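Local coordinates for glutathione S-transferase delta (Bombyx mori, PDB 3VK9), which probably conjugates glutathione to electrophilic compounds as a homodimeric delta-class glutathione transferase, at residues L99-D102 and I103-Y107; Y178-V181 and K182-Y185. All blocks are in the same frame, centred on the assembly; numbering follows the deposited sequence. Where two conformers were deposited one is given.

Contact 1: L99-D102 and I103-Y107; sequences LYFD and IGTLY
With CG of F101 trans to its backbone N (chi1 168°), the phenyl ring swings along the helix toward the following turn, where T105 meets its CD1-CE1 side and L106 its CE2-CZ side. In T105 the methyl CG2 takes the trans place while OG1 stands beside the backbone N (chi1 -59°), a choice that splits the residue into an apolar and a polar branch. CG2 lies 3.8 Å from F101 CE1, approaching the ring obliquely; the approach of L106 CD1 to F101 CE2, also oblique, is less certain, because L106 is modelled in two conformers. Two aliphatic groups of its own helix thus lie obliquely against the CE1 and CE2 sides of the ring, and F142 adds an edge-to-face partner from outside.

The hydroxyl branch of T105 donates to a water 2.7 Å from OG1, and the same water donates to Y100 O at 2.6 Å, linking side chain to backbone. OG1 also bonds to Q51 of the second subunit. Y100 O additionally accepts the amide of G104.

Here the backbone departs from a regular alpha-helix. F101 O accepts two amides: L106 N at 3.0 Å, fairly straight, and T105 N at 2.9 Å, more bent and from above the carbonyl plane. The next bond, Y107 N to D102 O at 2.8 Å, again spans five residues. The buried D102 carboxylate makes a salt bridge to R68 and hydrogen bonds to S160 and S164. Such i+5 bonding marks a pi-type turn, or pi-bulge, in helix 89-119, a long helix of the all-helical C-terminal domain of the glutathione transferase fold that here also faces the dimer interface.

Contact 2: Y178-V181 and K182-Y185; sequences YANV and KRWY
N180 OD1 is gripped from several directions: two waters each donate to it at 2.8 Å, and R183 NH2 adds a weak hydrogen bond at 3.4 Å. One of these waters also accepts from R183 NE, lying at the edge of the guanidinium in its plane, and the other accepts weakly from NH2. The two side chains lie alongside each other and extend in the same direction, with amide and guanidinium planes 50° apart. R183 reaches this place by a bend at chi3 (46°), which folds the guanidinium back over the preceding turn and sets the backbone O of N180 over the centre of one of its faces, 4.1 Å above the plane. That carbonyl is also the acceptor for W184 N, in a nearly straight bond of 2.9 Å.

Elsewhere the turn is regular. Y178, at the N-cap position, offers its carbonyl to K182 N, and V181 O accepts Y185 N at 2.8 Å while lying at the edge of the W184 ring, in its plane. The apolar side is looser, V181 CG1 standing 4.3 Å from W184 CE3; the indole NE1 bonds to D158 and the ring packs on L161 and I162.

Both polar ends have further partners: N180 ND2 donates to E144 and to the D140 carbonyl, and R183 donates to the carbonyls of L143 and Q146. The direct N180–R183 bond being weak, their pairing probably relies largely on water, whereas the shared grip on backbone carbonyls ties the start of helix 179-191 to the end of helix 126-142 and the residues that follow it.

In the fold
From the N terminus the chain first passes through the thioredoxin-like domain, then enters helix 89-119, where contact 1 lies. Helices 126-142 and 156-167 follow before contact 2 opens at the start of helix 179-191. The contacts are in series, neither nesting nor crossing, and each spans adjacent turns of its own helix, so neither closes a long loop. Their centres are about 17 Å apart and they do not touch. Helices 126-142 and 156-167 pack against both, with L139 and L161 serving residues of each. Contact 1 also meets helix 67-78 and the second subunit; contact 2 touches no other chain.

Contact 1: L99-D102 and I103-Y107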
ATOM      1  N   LEU A  99      -3.799   6.642   0.641  1.00  8.75           N
ATOM      2  CA  LEU A  99      -2.821   5.846   1.387  1.00  6.66           C
ATOM      3  C   LEU A  99      -2.075   4.860   0.476  1.00  9.83           C
ATOM      4  O   LEU A  99      -0.854   4.729   0.571  1.00  8.60           O
ATOM      5  CB  LEU A  99      -3.467   5.136   2.589  1.00 11.90           C
ATOM      6  CG  LEU A  99      -3.899   6.045   3.757  1.00  9.37           C
ATOM      7  CD1 LEU A  99      -4.745   5.264   4.781  1.00  8.32           C
ATOM      8  CD2 LEU A  99      -2.688   6.719   4.413  1.00  6.14           C
ATOM      9  N   TYR A 100      -2.806   4.190  -0.418  1.00  6.72           N
ATOM     10  CA  TYR A 100      -2.182   3.275  -1.370  1.00 11.23           C
ATOM     11  C   TYR A 100      -1.326   3.999  -2.416  1.00 10.76           C
ATOM     12  O   TYR A 100      -0.276   3.499  -2.825  1.00 13.85           O
ATOM     13  CB  TYR A 100      -3.221   2.343  -1.992  1.00  6.09           C
ATOM     14  CG  TYR A 100      -3.667   1.328  -0.984  1.00 11.70           C
ATOM     15  CD1 TYR A 100      -2.827   0.266  -0.647  1.00 11.03           C
ATOM     16  CD2 TYR A 100      -4.890   1.452  -0.320  1.00  6.05           C
ATOM     17  CE1 TYR A 100      -3.188  -0.665   0.285  1.00 13.40           C
ATOM     18  CE2 TYR A 100      -5.269   0.508   0.641  1.00 10.14           C
ATOM     19  CZ  TYR A 100      -4.403  -0.546   0.927  1.00  6.32           C
ATOM     20  OH  TYR A 100      -4.710  -1.495   1.856  1.00  6.50           O
ATOM     21  N   PHE A 101      -1.755   5.191  -2.806  1.00 11.60           N
ATOM     22  CA  PHE A 101      -0.938   6.064  -3.650  1.00  7.80           C
ATOM     23  C   PHE A 101       0.387   6.380  -2.953  1.00  6.01           C
ATOM     24  O   PHE A 101       1.455   6.341  -3.560  1.00 10.40           O
ATOM     25  CB  PHE A 101      -1.694   7.359  -3.939  1.00 10.34           C
ATOM     26  CG  PHE A 101      -0.842   8.440  -4.546  1.00  8.33           C
ATOM     27  CD1 PHE A 101      -0.465   8.382  -5.896  1.00  8.22           C
ATOM     28  CD2 PHE A 101      -0.451   9.541  -3.787  1.00 11.60           C
ATOM     29  CE1 PHE A 101       0.307   9.395  -6.466  1.00 10.81           C
ATOM     30  CE2 PHE A 101       0.329  10.555  -4.343  1.00  6.66           C
ATOM     31  CZ  PHE A 101       0.710  10.474  -5.691  1.00 11.07           C
ATOM     32  N   ASP A 102       0.301   6.713  -1.670  1.00  9.87           N
ATOM     33  CA  ASP A 102       1.476   7.010  -0.864  1.00  9.59           C
ATOM     34  C   ASP A 102       2.487   5.844  -0.854  1.00 11.12           C
ATOM     35  O   ASP A 102       3.642   6.006  -1.276  1.00 12.05           O
ATOM     36  CB  ASP A 102       1.066   7.381   0.568  1.00  9.08           C
ATOM     37  CG  ASP A 102       2.264   7.745   1.441  1.00 18.54           C
ATOM     38  OD1 ASP A 102       3.205   8.393   0.902  1.00 15.26           O
ATOM     39  OD2 ASP A 102       2.257   7.377   2.643  1.00 12.53           O
ATOM     40  N   ILE A 103       2.068   4.666  -0.401  1.00 12.96           N
ATOM     41  CA  ILE A 103       3.014   3.548  -0.310  1.00  7.09           C
ATOM     42  C   ILE A 103       3.486   3.015  -1.684  1.00  6.58           C
ATOM     43  O   ILE A 103       4.675   2.792  -1.890  1.00  6.90           O
ATOM     44  CB  ILE A 103       2.461   2.377   0.542  1.00 10.92           C
ATOM     45  CG1 ILE A 103       3.565   1.336   0.785  1.00 10.10           C
ATOM     46  CG2 ILE A 103       1.226   1.756  -0.121  1.00  9.70           C
ATOM     47  CD1 ILE A 103       3.214   0.253   1.824  1.00  7.78           C
ATOM     48  N   GLY A 104       2.554   2.823  -2.609  1.00  6.57           N
ATOM     49  CA  GLY A 104       2.851   2.148  -3.865  1.00  9.93           C
ATOM     50  C   GLY A 104       3.414   3.027  -4.962  1.00 14.18           C
ATOM     51  O   GLY A 104       4.054   2.549  -5.901  1.00 10.99           O
ATOM     52  N   THR A 105       3.184   4.324  -4.842  1.00 10.59           N
ATOM     53  CA  THR A 105       3.603   5.234  -5.891  1.00 13.66           C
ATOM     54  C   THR A 105       4.564   6.311  -5.404  1.00 15.50           C
ATOM     55  O   THR A 105       5.736   6.299  -5.775  1.00  9.71           O
ATOM     56  CB  THR A 105       2.395   5.889  -6.597  1.00 14.67           C
ATOM     57  OG1 THR A 105       1.569   4.863  -7.173  1.00 12.63           O
ATOM     58  CG2 THR A 105       2.859   6.850  -7.705  1.00 13.37           C
ATOM     59  N   LEU A 106       4.087   7.232  -4.571  1.00 12.70           N
ATOM     60  CA  LEU A 106       4.913   8.375  -4.197  0.65 16.36           C
ATOM     61  C   LEU A 106       6.143   7.950  -3.404  1.00 16.30           C
ATOM     62  O   LEU A 106       7.282   8.211  -3.810  1.00 13.75           O
ATOM     63  CB  LEU A 106       4.107   9.442  -3.442  0.65 15.12           C
ATOM     64  CG  LEU A 106       4.794  10.814  -3.424  0.65 11.92           C
ATOM     65  CD1 LEU A 106       3.804  11.919  -3.724  0.65 13.05           C
ATOM     66  CD2 LEU A 106       5.537  11.076  -2.105  0.65  9.83           C
ATOM     67  N   TYR A 107       5.928   7.282  -2.284  1.00  8.79           N
ATOM     68  CA  TYR A 107       7.067   6.942  -1.455  1.00  7.07           C
ATOM     69  C   TYR A 107       7.919   5.847  -2.102  1.00 11.45           C
ATOM     70  O   TYR A 107       9.140   5.847  -1.991  1.00 14.20           O
ATOM     71  CB  TYR A 107       6.652   6.583  -0.022  1.00 14.01           C
ATOM     72  CG  TYR A 107       7.863   6.411   0.855  1.00 16.85           C
ATOM     73  CD1 TYR A 107       8.506   7.510   1.395  1.00 23.20           C
ATOM     74  CD2 TYR A 107       8.395   5.160   1.096  1.00 27.74           C
ATOM     75  CE1 TYR A 107       9.645   7.367   2.172  1.00 28.29           C
ATOM     76  CE2 TYR A 107       9.541   5.006   1.877  1.00 36.45           C
ATOM     77  CZ  TYR A 107      10.154   6.117   2.413  1.00 29.70           C
ATOM     78  OH  TYR A 107      11.282   5.978   3.190  1.00 43.57           O
TER
HETATM   79  O   HOH W   1       0.158   3.299  -5.410  1.00 11.25           O

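Contact 2: Y178-V181 and K182-Y185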
ATOM      1  N   TYR A 178       5.556  22.473  -7.451  1.00 12.10           N
ATOM      2  CA  TYR A 178       4.163  22.146  -7.718  1.00 17.89           C
ATOM      3  C   TYR A 178       3.291  22.973  -6.790  1.00 15.96           C
ATOM      4  O   TYR A 178       3.264  22.742  -5.576  1.00 13.43           O
ATOM      5  CB  TYR A 178       3.937  20.637  -7.556  1.00 17.06           C
ATOM      6  CG  TYR A 178       4.826  19.866  -8.499  1.00 15.17           C
ATOM      7  CD1 TYR A 178       6.063  19.381  -8.087  1.00 12.59           C
ATOM      8  CD2 TYR A 178       4.457  19.670  -9.828  1.00 24.62           C
ATOM      9  CE1 TYR A 178       6.900  18.695  -8.967  1.00 10.23           C
ATOM     10  CE2 TYR A 178       5.288  18.985 -10.717  1.00 24.45           C
ATOM     11  CZ  TYR A 178       6.506  18.499 -10.283  1.00 23.47           C
ATOM     12  OH  TYR A 178       7.323  17.809 -11.163  1.00 24.77           O
ATOM     13  N   ALA A 179       2.598  23.950  -7.378  1.00 15.48           N
ATOM     14  CA  ALA A 179       1.898  24.987  -6.621  1.00 13.77           C
ATOM     15  C   ALA A 179       0.866  24.445  -5.634  1.00 19.07           C
ATOM     16  O   ALA A 179       0.812  24.883  -4.473  1.00 16.59           O
ATOM     17  CB  ALA A 179       1.260  26.021  -7.581  1.00 16.14           C
ATOM     18  N   ASN A 180       0.044  23.496  -6.078  1.00 10.90           N
ATOM     19  CA  ASN A 180      -0.933  22.910  -5.160  1.00 10.43           C
ATOM     20  C   ASN A 180      -0.270  22.113  -4.039  1.00 18.12           C
ATOM     21  O   ASN A 180      -0.707  22.170  -2.880  1.00 16.35           O
ATOM     22  CB  ASN A 180      -1.927  22.029  -5.901  1.00 13.74           C
ATOM     23  CG  ASN A 180      -2.726  22.797  -6.916  1.00 18.21           C
ATOM     24  OD1 ASN A 180      -3.007  23.981  -6.723  1.00 22.65           O
ATOM     25  ND2 ASN A 180      -3.098  22.134  -8.014  1.00 14.17           N
ATOM     26  N   VAL A 181       0.770  21.352  -4.385  1.00 15.38           N
ATOM     27  CA  VAL A 181       1.521  20.609  -3.379  1.00 13.54           C
ATOM     28  C   VAL A 181       2.095  21.597  -2.347  1.00 18.48           C
ATOM     29  O   VAL A 181       1.973  21.390  -1.135  1.00 17.90           O
ATOM     30  CB  VAL A 181       2.651  19.745  -3.997  1.00 21.61           C
ATOM     31  CG1 VAL A 181       3.475  19.082  -2.894  1.00 15.63           C
ATOM     32  CG2 VAL A 181       2.069  18.661  -4.963  1.00  9.37           C
ATOM     33  N   LYS A 182       2.696  22.682  -2.838  1.00 16.25           N
ATOM     34  CA  LYS A 182       3.291  23.696  -1.959  1.00 10.58           C
ATOM     35  C   LYS A 182       2.239  24.252  -0.990  1.00 18.20           C
ATOM     36  O   LYS A 182       2.487  24.341   0.212  1.00 16.87           O
ATOM     37  CB  LYS A 182       3.915  24.812  -2.796  1.00 15.55           C
ATOM     38  CG  LYS A 182       4.609  25.934  -1.993  1.00 17.45           C
ATOM     39  CD  LYS A 182       5.134  26.999  -2.937  1.00 23.04           C
ATOM     40  CE  LYS A 182       5.710  28.193  -2.194  1.00 28.82           C
ATOM     41  NZ  LYS A 182       6.606  28.982  -3.090  1.00 32.84           N
ATOM     42  N   ARG A 183       1.063  24.607  -1.518  1.00 16.54           N
ATOM     43  CA  ARG A 183      -0.043  25.135  -0.713  1.00 11.88           C
ATOM     44  C   ARG A 183      -0.470  24.141   0.375  1.00 12.05           C
ATOM     45  O   ARG A 183      -0.539  24.470   1.560  1.00 17.17           O
ATOM     46  CB  ARG A 183      -1.240  25.481  -1.610  1.00 12.01           C
ATOM     47  CG  ARG A 183      -2.482  25.873  -0.832  1.00 17.44           C
ATOM     48  CD  ARG A 183      -3.682  26.233  -1.726  1.00 20.61           C
ATOM     49  NE  ARG A 183      -3.939  25.294  -2.828  1.00 20.95           N
ATOM     50  CZ  ARG A 183      -4.448  24.068  -2.695  1.00 23.22           C
ATOM     51  NH1 ARG A 183      -4.732  23.576  -1.494  1.00 22.07           N
ATOM     52  NH2 ARG A 183      -4.654  23.315  -3.769  1.00 16.60           N
ATOM     53  N   TRP A 184      -0.750  22.921  -0.047  1.00 13.84           N
ATOM     54  CA  TRP A 184      -1.117  21.835   0.870  1.00 13.48           C
ATOM     55  C   TRP A 184      -0.049  21.576   1.949  1.00 15.36           C
ATOM     56  O   TRP A 184      -0.361  21.478   3.137  1.00 11.54           O
ATOM     57  CB  TRP A 184      -1.419  20.575   0.049  1.00 13.61           C
ATOM     58  CG  TRP A 184      -1.432  19.301   0.822  1.00  8.33           C
ATOM     59  CD1 TRP A 184      -2.490  18.761   1.503  1.00  9.88           C
ATOM     60  CD2 TRP A 184      -0.341  18.399   0.991  1.00 10.61           C
ATOM     61  NE1 TRP A 184      -2.116  17.573   2.085  1.00 13.52           N
ATOM     62  CE2 TRP A 184      -0.802  17.324   1.784  1.00 14.17           C
ATOM     63  CE3 TRP A 184       0.985  18.388   0.545  1.00 14.22           C
ATOM     64  CZ2 TRP A 184       0.022  16.251   2.150  1.00 10.75           C
ATOM     65  CZ3 TRP A 184       1.799  17.324   0.896  1.00 14.39           C
ATOM     66  CH2 TRP A 184       1.317  16.270   1.698  1.00  7.98           C
ATOM     67  N   TYR A 185       1.209  21.466   1.533  1.00 17.58           N
ATOM     68  CA  TYR A 185       2.316  21.295   2.472  1.00 12.18           C
ATOM     69  C   TYR A 185       2.213  22.299   3.616  1.00 17.62           C
ATOM     70  O   TYR A 185       2.233  21.926   4.798  1.00 20.01           O
ATOM     71  CB  TYR A 185       3.639  21.497   1.732  1.00 11.02           C
ATOM     72  CG  TYR A 185       4.882  20.971   2.435  1.00 15.37           C
ATOM     73  CD1 TYR A 185       4.990  19.621   2.802  1.00 11.03           C
ATOM     74  CD2 TYR A 185       5.983  21.806   2.666  1.00 17.91           C
ATOM     75  CE1 TYR A 185       6.141  19.134   3.421  1.00 13.78           C
ATOM     76  CE2 TYR A 185       7.149  21.319   3.287  1.00 20.78           C
ATOM     77  CZ  TYR A 185       7.216  19.989   3.660  1.00 16.43           C
ATOM     78  OH  TYR A 185       8.348  19.504   4.267  1.00 15.31           O
TER
HETATM   79  O   HOH W   2      -5.743  24.676  -6.563  1.00 15.15           O
HETATM   80  O   HOH W   3      -2.896  26.381  -5.217  1.00 25.45           O